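Local coordinates for protein ethylbenzene dehydrogenase alpha-subunit (Aromatoleum aromaticum, PDB 2IVF) that forms the alpha-subunit of a molybdopterin-family oxidoreductase, carrying a molybdenum atom, an iron/sulfur cluster and two large pterin-guanine nucleotide groups, at residues V313-K318 and E403-H408; S607-R612 and I854-L859; H858-H863 and D922-K927. All blocks are in the same frame, centred on the assembly; numbering follows the deposited sequence.

Overall arrangement
Read from the N terminus, contact 1 comes first: the end of helix 303-316 meets helix 401-408, closing a loop of 84 residues within the molybdopterin oxidoreductase part of the chain. Contact 2 opens much later, where the turn after strand 602-606 runs into helix 610-613, and its loop of 241 residues ends at 854-859 in the dinucleotide-binding part, with MD1 held between. Contact 3 begins where contact 2 ends, sharing His858 and Leu859 with it, and closes 58 residues at 922-927. None nests in another. Contacts 2 and 3 have centres about 9 Å apart and touch through Asn609 and Asp922; contact 1 lies on the opposite side of the chain's centre, its centre about 45 Å from that of contact 2.

Contact 1: residues V313-K318 and E403-H408; sequences VMIDEK and EGLREH
Ile315 carries the whole of its helix's share in this contact, reaching Leu405 with one branch and Arg406 with the other. The apolar part is the meeting of methyl groups: Ile315 CD1 lies 4.1 Å from Leu405 CD2, and the two side chains cross at about a right angle, so they touch at their ends and not along their lengths. CG1 of Ile315 is turned beside the backbone N (chi1 -69°) and the chain then runs on extended, which carries CD1 to the leucine while CG2 is left to face the arginine. The second touch is to an aliphatic stem: Ile315 CG2 sits 4.2 Å from Arg406 CG. Only 107 Å² is buried by the two segments together, a light contact.

The one side-chain salt bridge between residues of the contact runs along helix 401-408. Arg406 bends at its third torsion (88°), which swings the guanidinium back along its own helix to Glu403, three residues earlier. Arg406 NH1 donates to Glu403 OE1 at 3.1 Å, a salt bridge that lies in the guanidinium plane and meets the syn side of the carboxylate. Glu403 OE1 also accepts from the backbone N of Gly384, so one oxygen is held twice, which positions the carboxylate that Arg406 meets. On the other segment Lys318 takes a positive phi and ends the helix in a Schellman motif.

The centre of the contact lies about 33 Å from the centre of the chain. Leu467 of helix 454-467 packs on Ile315 and Leu463 of the same helix on Leu405, so that helix covers both members of the apolar pair. Met314, one residue before Ile315, packs on Ala464 and Leu467 of that helix and on Ala436 of helix 425-437.

Contact 2: residues S607-R612 and I854-L859; sequences SQNPMR and IHSTHL. With MD1 (phosphoric acid 4-(2-amino-4-oxo-3,4,5,6,-tetrahydro-pteridin-6-yl)-2-hydroxy-3,4-dimercapto-but-3-en-yl ester guanylate ester), chain N.
Arg612, Asn609 and Ser856 meet chiefly through a ligand: direct touches are few, the nearest being Arg612 CD to Ser856 OG at 3.4 Å, while all three side chains converge on the single phosphate oxygen O2A of MD1. Asn609 ND2 and Arg612 NH1 each donate to MD1 O2A at 2.9 Å, and Ser856 OG donates to the same oxygen at 2.8 Å. Asn609 is itself steadied by Ser641 and Ser642. Ser856 N gives a straighter bond (166°) to MD1 O1A, so one serine grips both outer oxygens of that phosphate.

The CG of Arg612 takes the crowded position, chi1 55°, and further bends at chi2 and chi3 bring the guanidinium alongside the ligand. Its NH2 reaches MD1 O11 at 2.9 Å, an oxygen that His855 ND1 meets at 2.8 Å, close to the plane of its ring. His855 has positive phi as the second residue of a type II' turn from Ile854 to Thr857.

The molybdenum atom lies about 8 Å from the Arg612 side chain. A diphosphate held between loops from two distant parts of the chain marks this as the cofactor site of a molybdopterin oxidoreductase.

Contact 3: residues H858-H863 and D922-K927; sequences HLTNSH and DAHQYK
Asp922, packed against Leu859, has one carboxylate oxygen gripped by three groups: OD1 accepts from its neighbour Ala923 N at 2.9 Å, on the anti side, and from Asn609 ND2 and Ser641 OG, while OD2 forms a salt bridge with Arg638, which would probably favour the charged form.

Across the contact the touching is mostly apolar against amide. Leu859 lays CB and CD1 against Gln925 OE1, at 3.3 Å and 3.4 Å, and the two side chains cross at about a right angle. That amide oxygen already takes Asp922 N at 2.8 Å (N-H...O angle 151°), a bond that fixes the rotation of the amide and leaves NE2 3.3 Å from Leu859 O, at a poor angle for a direct bond. A water bridges these last two, donating to Leu859 O at 2.7 Å and taking a weak bond from Gln925 NE2.

Beside this, Thr860 CG2 meets His924 CE1 at 3.8 Å, obliquely to the ring. Both polar ends are held elsewhere: Thr860 OG1 by Arg638, His924 NE2 by Met639 O.

The beta-subunit abuts this edge, its His99 bonding to Thr860 O. A type I turn at 858-861 and a 3-10 segment at 923-925 are thus joined within the molybdopterin dinucleotide-binding domain, of the double-psi beta-barrel family, next to bound MD1.

Contact 1: residues V313-K318 and E403-H408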
loop_
_atom_site.group_PDB
_atom_site.type_symbol
_atom_site.label_atom_id
_atom_site.label_comp_id
_atom_site.label_asym_id
_atom_site.label_seq_id
_atom_site.Cartn_x
_atom_site.Cartn_y
_atom_site.Cartn_z
ATOM N N VAL A 313 -2.340 -37.411 3.315
ATOM C CA VAL A 313 -1.861 -37.891 2.018
ATOM C C VAL A 313 -0.448 -38.458 2.110
ATOM O O VAL A 313 -0.193 -39.587 1.676
ATOM C CB VAL A 313 -1.971 -36.814 0.958
ATOM C CG1 VAL A 313 -1.190 -37.205 -0.340
ATOM C CG2 VAL A 313 -3.414 -36.540 0.653
ATOM N N MET A 314 0.467 -37.679 2.693
ATOM C CA MET A 314 1.840 -38.079 2.809
ATOM C C MET A 314 1.997 -39.290 3.685
ATOM O O MET A 314 2.863 -40.113 3.429
ATOM C CB MET A 314 2.691 -36.943 3.385
ATOM C CG MET A 314 2.752 -35.715 2.529
ATOM S SD MET A 314 3.989 -34.536 3.129
ATOM C CE MET A 314 2.999 -33.538 4.211
ATOM N N ILE A 315 1.187 -39.404 4.727
ATOM C CA ILE A 315 1.286 -40.591 5.583
ATOM C C ILE A 315 0.698 -41.796 4.850
ATOM O O ILE A 315 1.364 -42.822 4.707
ATOM C CB ILE A 315 0.671 -40.327 6.979
ATOM C CG1 ILE A 315 1.581 -39.331 7.732
ATOM C CG2 ILE A 315 0.456 -41.645 7.779
ATOM C CD1 ILE A 315 1.019 -38.836 9.031
ATOM N N ASP A 316 -0.520 -41.666 4.348
ATOM C CA ASP A 316 -1.203 -42.785 3.724
ATOM C C ASP A 316 -0.452 -43.336 2.491
ATOM O O ASP A 316 -0.423 -44.545 2.253
ATOM C CB ASP A 316 -2.595 -42.320 3.323
ATOM C CG ASP A 316 -3.513 -43.453 2.954
ATOM O OD1 ASP A 316 -3.500 -44.490 3.643
ATOM O OD2 ASP A 316 -4.277 -43.286 1.985
ATOM N N GLU A 317 0.143 -42.449 1.720
ATOM C CA GLU A 317 0.901 -42.814 0.544
ATOM C C GLU A 317 2.385 -43.062 0.874
ATOM O O GLU A 317 3.146 -43.361 -0.000
ATOM C CB GLU A 317 0.732 -41.740 -0.547
ATOM C CG GLU A 317 -0.710 -41.582 -0.989
ATOM C CD GLU A 317 -0.896 -40.769 -2.250
ATOM O OE1 GLU A 317 0.076 -40.208 -2.765
ATOM O OE2 GLU A 317 -2.042 -40.710 -2.760
ATOM N N LYS A 318 2.772 -42.989 2.142
ATOM C CA LYS A 318 4.148 -43.287 2.576
ATOM C C LYS A 318 5.185 -42.411 1.854
ATOM O O LYS A 318 6.231 -42.892 1.389
ATOM C CB LYS A 318 4.464 -44.791 2.406
ATOM C CG LYS A 318 3.432 -45.707 3.090
ATOM C CD LYS A 318 3.864 -47.167 3.145
ATOM C CE LYS A 318 2.978 -47.994 4.115
ATOM N NZ LYS A 318 3.521 -49.403 4.429
ATOM N N GLU A 403 1.360 -42.737 15.760
ATOM C CA GLU A 403 0.293 -43.746 15.724
ATOM C C GLU A 403 -1.049 -43.119 16.113
ATOM O O GLU A 403 -2.078 -43.427 15.496
ATOM C CB GLU A 403 0.640 -44.942 16.607
ATOM C CG GLU A 403 -0.406 -46.057 16.573
ATOM C CD GLU A 403 -0.454 -46.876 15.278
ATOM O OE1 GLU A 403 0.469 -46.821 14.437
ATOM O OE2 GLU A 403 -1.454 -47.610 15.122
ATOM N N GLY A 404 -1.047 -42.212 17.088
ATOM C CA GLY A 404 -2.242 -41.441 17.406
ATOM C C GLY A 404 -2.649 -40.571 16.224
ATOM O O GLY A 404 -3.812 -40.483 15.847
ATOM N N LEU A 405 -1.679 -39.913 15.637
ATOM C CA LEU A 405 -1.958 -39.089 14.495
ATOM C C LEU A 405 -2.554 -39.858 13.328
ATOM O O LEU A 405 -3.420 -39.309 12.614
ATOM C CB LEU A 405 -0.686 -38.411 14.058
ATOM C CG LEU A 405 -0.813 -37.381 12.965
ATOM C CD1 LEU A 405 -1.718 -36.190 13.371
ATOM C CD2 LEU A 405 0.613 -36.901 12.647
ATOM N N ARG A 406 -2.039 -41.063 13.064
ATOM C CA ARG A 406 -2.604 -41.909 12.013
ATOM C C ARG A 406 -4.093 -42.098 12.249
ATOM O O ARG A 406 -4.869 -41.980 11.323
ATOM C CB ARG A 406 -1.965 -43.301 11.965
ATOM C CG ARG A 406 -0.551 -43.308 11.454
ATOM C CD ARG A 406 0.001 -44.679 11.572
ATOM N NE ARG A 406 -0.298 -45.466 10.387
ATOM C CZ ARG A 406 -0.331 -46.793 10.347
ATOM N NH1 ARG A 406 -0.137 -47.545 11.433
ATOM N NH2 ARG A 406 -0.579 -47.376 9.190
ATOM N N GLU A 407 -4.484 -42.397 13.484
ATOM C CA GLU A 407 -5.907 -42.530 13.824
ATOM C C GLU A 407 -6.652 -41.210 13.555
ATOM O O GLU A 407 -7.699 -41.178 12.927
ATOM C CB GLU A 407 -6.050 -42.984 15.291
ATOM C CG GLU A 407 -7.463 -42.972 15.879
ATOM C CD GLU A 407 -7.512 -43.378 17.386
ATOM O OE1 GLU A 407 -7.750 -42.489 18.259
ATOM O OE2 GLU A 407 -7.327 -44.583 17.703
ATOM N N HIS A 408 -6.092 -40.121 14.061
ATOM C CA HIS A 408 -6.727 -38.829 14.057
ATOM C C HIS A 408 -6.948 -38.353 12.606
ATOM O O HIS A 408 -7.992 -37.786 12.282
ATOM C CB HIS A 408 -5.801 -37.888 14.817
ATOM C CG HIS A 408 -6.192 -36.448 14.760
ATOM N ND1 HIS A 408 -7.363 -35.976 15.299
ATOM C CD2 HIS A 408 -5.526 -35.367 14.295
ATOM C CE1 HIS A 408 -7.420 -34.667 15.125
ATOM N NE2 HIS A 408 -6.311 -34.269 14.534
#

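Contact 2: residues S607-R612 and I854-L859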
loop_
_atom_site.group_PDB
_atom_site.type_symbol
_atom_site.label_atom_id
_atom_site.label_comp_id
_atom_site.label_asym_id
_atom_site.label_seq_id
_atom_site.Cartn_x
_atom_site.Cartn_y
_atom_site.Cartn_z
ATOM N N SER A 607 2.486 6.217 18.269
ATOM C CA SER A 607 2.474 5.161 17.248
ATOM C C SER A 607 1.390 4.091 17.535
ATOM O O SER A 607 1.602 2.872 17.402
ATOM C CB SER A 607 3.860 4.540 17.093
ATOM O OG SER A 607 4.827 5.568 16.918
ATOM N N GLN A 608 0.204 4.590 17.865
ATOM C CA GLN A 608 -0.896 3.728 18.188
ATOM C C GLN A 608 -2.190 4.501 18.038
ATOM O O GLN A 608 -2.249 5.698 18.332
ATOM C CB GLN A 608 -0.731 3.221 19.612
ATOM C CG GLN A 608 -1.611 2.033 19.947
ATOM C CD GLN A 608 -2.802 2.328 20.852
ATOM O OE1 GLN A 608 -3.827 1.629 20.734
ATOM N NE2 GLN A 608 -2.685 3.340 21.781
ATOM N N ASN A 609 -3.242 3.796 17.617
ATOM C CA ASN A 609 -4.505 4.434 17.216
ATOM C C ASN A 609 -5.625 3.485 17.634
ATOM O O ASN A 609 -6.120 2.767 16.818
ATOM C CB ASN A 609 -4.410 4.622 15.680
ATOM C CG ASN A 609 -5.548 5.420 15.059
ATOM O OD1 ASN A 609 -6.353 6.048 15.737
ATOM N ND2 ASN A 609 -5.602 5.405 13.748
ATOM N N PRO A 610 -5.971 3.433 18.934
ATOM C CA PRO A 610 -6.875 2.380 19.441
ATOM C C PRO A 610 -8.254 2.388 18.820
ATOM O O PRO A 610 -8.903 1.347 18.734
ATOM C CB PRO A 610 -6.972 2.666 20.957
ATOM C CG PRO A 610 -6.563 4.073 21.149
ATOM C CD PRO A 610 -5.556 4.351 20.008
ATOM N N MET A 611 -8.727 3.561 18.384
ATOM C CA MET A 611 -10.052 3.620 17.808
ATOM C C MET A 611 -10.228 2.694 16.597
ATOM O O MET A 611 -11.346 2.259 16.339
ATOM C CB MET A 611 -10.440 5.032 17.447
ATOM C CG MET A 611 -10.610 5.922 18.651
ATOM S SD MET A 611 -11.975 5.436 19.786
ATOM C CE MET A 611 -13.374 5.686 18.731
ATOM N N ARG A 612 -9.171 2.411 15.834
ATOM C CA ARG A 612 -9.264 1.321 14.817
ATOM C C ARG A 612 -8.484 0.033 15.175
ATOM O O ARG A 612 -8.827 -1.068 14.719
ATOM C CB ARG A 612 -8.843 1.786 13.423
ATOM C CG ARG A 612 -7.474 2.413 13.336
ATOM C CD ARG A 612 -6.785 2.029 12.082
ATOM N NE ARG A 612 -6.529 0.599 12.036
ATOM C CZ ARG A 612 -5.355 0.004 12.273
ATOM N NH1 ARG A 612 -4.268 0.704 12.613
ATOM N NH2 ARG A 612 -5.270 -1.319 12.199
ATOM N N ILE A 854 0.455 2.635 4.701
ATOM C CA ILE A 854 1.135 1.860 5.743
ATOM C C ILE A 854 0.360 2.212 7.039
ATOM O O ILE A 854 0.427 3.339 7.583
ATOM C CB ILE A 854 2.644 2.140 5.855
ATOM C CG1 ILE A 854 3.334 1.907 4.502
ATOM C CG2 ILE A 854 3.276 1.280 6.900
ATOM C CD1 ILE A 854 3.233 0.432 3.950
ATOM N N HIS A 855 -0.431 1.257 7.515
ATOM C CA HIS A 855 -1.381 1.533 8.596
ATOM C C HIS A 855 -2.206 2.774 8.254
ATOM O O HIS A 855 -2.676 2.857 7.127
ATOM C CB HIS A 855 -0.625 1.601 9.917
ATOM C CG HIS A 855 0.188 0.393 10.112
ATOM N ND1 HIS A 855 -0.372 -0.813 10.445
ATOM C CD2 HIS A 855 1.487 0.150 9.839
ATOM C CE1 HIS A 855 0.574 -1.735 10.453
ATOM N NE2 HIS A 855 1.710 -1.184 10.090
ATOM N N SER A 856 -2.347 3.762 9.158
ATOM C CA SER A 856 -3.145 4.957 8.847
ATOM C C SER A 856 -2.297 6.135 8.386
ATOM O O SER A 856 -2.818 7.242 8.193
ATOM C CB SER A 856 -3.991 5.391 10.052
ATOM O OG SER A 856 -4.768 4.314 10.566
ATOM N N THR A 857 -1.003 5.911 8.250
ATOM C CA THR A 857 -0.044 6.961 7.940
ATOM C C THR A 857 -0.445 7.764 6.712
ATOM O O THR A 857 -0.272 9.005 6.699
ATOM C CB THR A 857 1.359 6.349 7.776
ATOM O OG1 THR A 857 1.730 5.863 9.065
ATOM C CG2 THR A 857 2.413 7.364 7.293
ATOM N N HIS A 858 -1.022 7.078 5.732
ATOM C CA HIS A 858 -1.384 7.683 4.444
ATOM C C HIS A 858 -2.893 7.660 4.178
ATOM O O HIS A 858 -3.366 8.075 3.062
ATOM C CB HIS A 858 -0.690 6.950 3.308
ATOM C CG HIS A 858 0.749 6.662 3.567
ATOM N ND1 HIS A 858 1.170 5.544 4.240
ATOM C CD2 HIS A 858 1.864 7.362 3.266
ATOM C CE1 HIS A 858 2.487 5.570 4.357
ATOM N NE2 HIS A 858 2.939 6.642 3.729
ATOM N N LEU A 859 -3.663 7.205 5.160
ATOM C CA LEU A 859 -5.104 7.102 4.993
ATOM C C LEU A 859 -5.797 8.442 5.032
ATOM O O LEU A 859 -6.971 8.583 4.630
ATOM C CB LEU A 859 -5.714 6.121 6.008
ATOM C CG LEU A 859 -5.477 4.647 5.758
ATOM C CD1 LEU A 859 -6.231 3.786 6.846
ATOM C CD2 LEU A 859 -5.813 4.239 4.278
HETATM P PB MD1 N . -1.420 1.301 14.785
HETATM O O3B MD1 N . -1.515 2.088 13.416
HETATM O O1B MD1 N . 0.023 1.190 15.124
HETATM O O2B MD1 N . -2.440 1.731 15.767
HETATM O O3A MD1 N . -1.895 -0.145 14.335
HETATM C C10 MD1 N . -0.982 -1.157 13.857
HETATM C C11 MD1 N . -1.893 -2.278 13.383
HETATM O O11 MD1 N . -2.375 -1.805 12.080
HETATM C C12 MD1 N . -1.102 -3.540 13.170
HETATM S S12 MD1 N . 0.605 -3.527 13.048
HETATM C C13 MD1 N . -1.726 -4.749 12.992
HETATM S S13 MD1 N . -0.870 -6.173 12.696
HETATM C C14 MD1 N . -3.196 -4.908 13.074
HETATM N N15 MD1 N . -3.895 -5.388 11.930
HETATM C C16 MD1 N . -5.264 -5.435 11.899
HETATM C C15 MD1 N . -5.854 -6.029 10.799
HETATM O O14 MD1 N . -5.164 -6.520 9.865
HETATM N N17 MD1 N . -7.210 -5.974 10.781
HETATM C C17 MD1 N . -7.942 -5.427 11.836
HETATM N N16 MD1 N . -9.262 -5.453 11.721
HETATM N N18 MD1 N . -7.333 -4.902 12.912
HETATM C C20 MD1 N . -6.017 -4.909 12.951
HETATM N N8 MD1 N . -5.396 -4.426 14.059
HETATM C C7 MD1 N . -3.973 -4.298 14.215
HETATM P PA MD1 N . -2.075 3.543 13.020
HETATM O O1A MD1 N . -1.359 3.899 11.758
HETATM O O2A MD1 N . -3.552 3.459 12.960
HETATM O "O5'" MD1 N . -1.660 4.521 14.188
HETATM C "C5'" MD1 N . -0.277 4.845 14.278
HETATM C "C4'" MD1 N . -0.117 6.306 14.374
HETATM O "O4'" MD1 N . 1.291 6.495 14.287
HETATM C "C1'" MD1 N . 1.438 7.784 13.691
HETATM N N9 MD1 N . 2.769 8.041 13.122
HETATM C C4 MD1 N . 3.665 8.826 13.703
HETATM N N3 MD1 N . 3.591 9.502 14.874
HETATM C C2 MD1 N . 4.624 10.234 15.291
HETATM N N2 MD1 N . 4.566 10.904 16.472
HETATM N N1 MD1 N . 5.720 10.344 14.458
HETATM C C6 MD1 N . 5.860 9.688 13.259
HETATM O O6 MD1 N . 6.910 9.800 12.627
HETATM C C5 MD1 N . 4.785 8.879 12.858
HETATM N N7 MD1 N . 4.524 8.129 11.793
HETATM C C8 MD1 N . 3.302 7.619 11.972
HETATM C "C2'" MD1 N . 0.396 7.816 12.577
HETATM O "O2'" MD1 N . -0.008 9.154 12.198
HETATM C "C3'" MD1 N . -0.748 6.960 13.139
HETATM O "O3'" MD1 N . -1.887 7.767 13.539
#

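Contact 3: residues H858-H863 and D922-K927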
loop_
_atom_site.group_PDB
_atom_site.type_symbol
_atom_site.label_atom_id
_atom_site.label_comp_id
_atom_site.label_asym_id
_atom_site.label_seq_id
_atom_site.Cartn_x
_atom_site.Cartn_y
_atom_site.Cartn_z
ATOM N N HIS A 858 -1.022 7.078 5.732
ATOM C CA HIS A 858 -1.384 7.683 4.444
ATOM C C HIS A 858 -2.893 7.660 4.178
ATOM O O HIS A 858 -3.366 8.075 3.062
ATOM C CB HIS A 858 -0.690 6.950 3.308
ATOM C CG HIS A 858 0.749 6.662 3.567
ATOM N ND1 HIS A 858 1.170 5.544 4.240
ATOM C CD2 HIS A 858 1.864 7.362 3.266
ATOM C CE1 HIS A 858 2.487 5.570 4.357
ATOM N NE2 HIS A 858 2.939 6.642 3.729
ATOM N N LEU A 859 -3.663 7.205 5.160
ATOM C CA LEU A 859 -5.104 7.102 4.993
ATOM C C LEU A 859 -5.797 8.442 5.032
ATOM O O LEU A 859 -6.971 8.583 4.630
ATOM C CB LEU A 859 -5.714 6.121 6.008
ATOM C CG LEU A 859 -5.477 4.647 5.758
ATOM C CD1 LEU A 859 -6.231 3.786 6.846
ATOM C CD2 LEU A 859 -5.813 4.239 4.278
ATOM N N THR A 860 -5.089 9.433 5.537
ATOM C CA THR A 860 -5.588 10.790 5.529
ATOM C C THR A 860 -4.767 11.665 4.584
ATOM O O THR A 860 -4.771 12.900 4.692
ATOM C CB THR A 860 -5.684 11.378 6.980
ATOM O OG1 THR A 860 -4.440 11.180 7.681
ATOM C CG2 THR A 860 -6.868 10.760 7.719
ATOM N N ASN A 861 -4.095 11.038 3.613
ATOM C CA ASN A 861 -3.325 11.767 2.634
ATOM C C ASN A 861 -4.106 11.961 1.378
ATOM O O ASN A 861 -4.508 10.991 0.738
ATOM C CB ASN A 861 -2.022 11.071 2.282
ATOM C CG ASN A 861 -1.149 11.933 1.490
ATOM O OD1 ASN A 861 -0.937 11.705 0.279
ATOM N ND2 ASN A 861 -0.667 12.994 2.114
ATOM N N SER A 862 -4.326 13.208 1.000
ATOM C CA SER A 862 -5.091 13.464 -0.217
ATOM C C SER A 862 -4.500 12.774 -1.446
ATOM O O SER A 862 -5.216 12.104 -2.186
ATOM C CB SER A 862 -5.192 14.950 -0.482
ATOM O OG SER A 862 -6.035 15.536 0.486
ATOM N N HIS A 863 -3.217 13.003 -1.677
ATOM C CA HIS A 863 -2.530 12.491 -2.874
ATOM C C HIS A 863 -2.668 10.979 -3.026
ATOM O O HIS A 863 -3.030 10.468 -4.122
ATOM C CB HIS A 863 -1.065 12.909 -2.808
ATOM C CG HIS A 863 -0.270 12.550 -4.017
ATOM N ND1 HIS A 863 -0.091 13.419 -5.067
ATOM C CD2 HIS A 863 0.413 11.427 -4.340
ATOM C CE1 HIS A 863 0.672 12.851 -5.987
ATOM N NE2 HIS A 863 0.996 11.644 -5.568
ATOM N N ASP A 922 -8.891 4.173 8.865
ATOM C CA ASP A 922 -8.913 4.899 10.121
ATOM C C ASP A 922 -10.344 5.176 10.466
ATOM O O ASP A 922 -11.169 5.350 9.580
ATOM C CB ASP A 922 -8.102 6.187 10.009
ATOM C CG ASP A 922 -7.579 6.683 11.345
ATOM O OD1 ASP A 922 -8.031 6.223 12.434
ATOM O OD2 ASP A 922 -6.737 7.616 11.259
ATOM N N ALA A 923 -10.650 5.243 11.761
ATOM C CA ALA A 923 -12.044 5.320 12.221
ATOM C C ALA A 923 -12.829 6.551 11.760
ATOM O O ALA A 923 -14.029 6.447 11.487
ATOM C CB ALA A 923 -12.129 5.176 13.712
ATOM N N HIS A 924 -12.165 7.707 11.640
ATOM C CA HIS A 924 -12.867 8.928 11.236
ATOM C C HIS A 924 -13.009 9.036 9.709
ATOM O O HIS A 924 -13.398 10.102 9.147
ATOM C CB HIS A 924 -12.267 10.179 11.886
ATOM C CG HIS A 924 -10.805 10.390 11.638
ATOM N ND1 HIS A 924 -10.004 9.468 10.996
ATOM C CD2 HIS A 924 -9.992 11.414 11.995
ATOM C CE1 HIS A 924 -8.769 9.931 10.944
ATOM N NE2 HIS A 924 -8.735 11.110 11.538
ATOM N N GLN A 925 -12.699 7.939 9.015
ATOM C CA GLN A 925 -13.075 7.797 7.601
ATOM C C GLN A 925 -14.466 7.178 7.416
ATOM O O GLN A 925 -14.969 7.053 6.278
ATOM C CB GLN A 925 -12.075 6.925 6.850
ATOM C CG GLN A 925 -10.651 7.427 6.892
ATOM C CD GLN A 925 -9.744 6.592 6.032
ATOM O OE1 GLN A 925 -8.993 5.716 6.536
ATOM N NE2 GLN A 925 -9.789 6.850 4.737
ATOM N N TYR A 926 -15.105 6.815 8.527
ATOM C CA TYR A 926 -16.387 6.187 8.492
ATOM C C TYR A 926 -17.459 7.088 9.059
ATOM O O TYR A 926 -17.230 7.862 10.002
ATOM C CB TYR A 926 -16.447 4.959 9.404
ATOM C CG TYR A 926 -15.583 3.781 9.055
ATOM C CD1 TYR A 926 -14.215 3.779 9.370
ATOM C CD2 TYR A 926 -16.135 2.635 8.517
ATOM C CE1 TYR A 926 -13.429 2.689 9.114
ATOM C CE2 TYR A 926 -15.349 1.537 8.237
ATOM C CZ TYR A 926 -14.026 1.544 8.581
ATOM O OH TYR A 926 -13.266 0.433 8.344
ATOM N N LYS A 927 -18.661 6.890 8.537
ATOM C CA LYS A 927 -19.839 7.570 9.055
ATOM C C LYS A 927 -19.997 7.278 10.532
ATOM O O LYS A 927 -19.884 6.133 10.975
ATOM C CB LYS A 927 -21.084 7.142 8.273
ATOM C CG LYS A 927 -21.085 7.710 6.870
ATOM C CD LYS A 927 -22.272 7.240 6.022
ATOM C CE LYS A 927 -22.049 7.624 4.536
ATOM N NZ LYS A 927 -23.213 7.437 3.627
HETATM O O HOH W 1 -7.785 7.172 2.443
#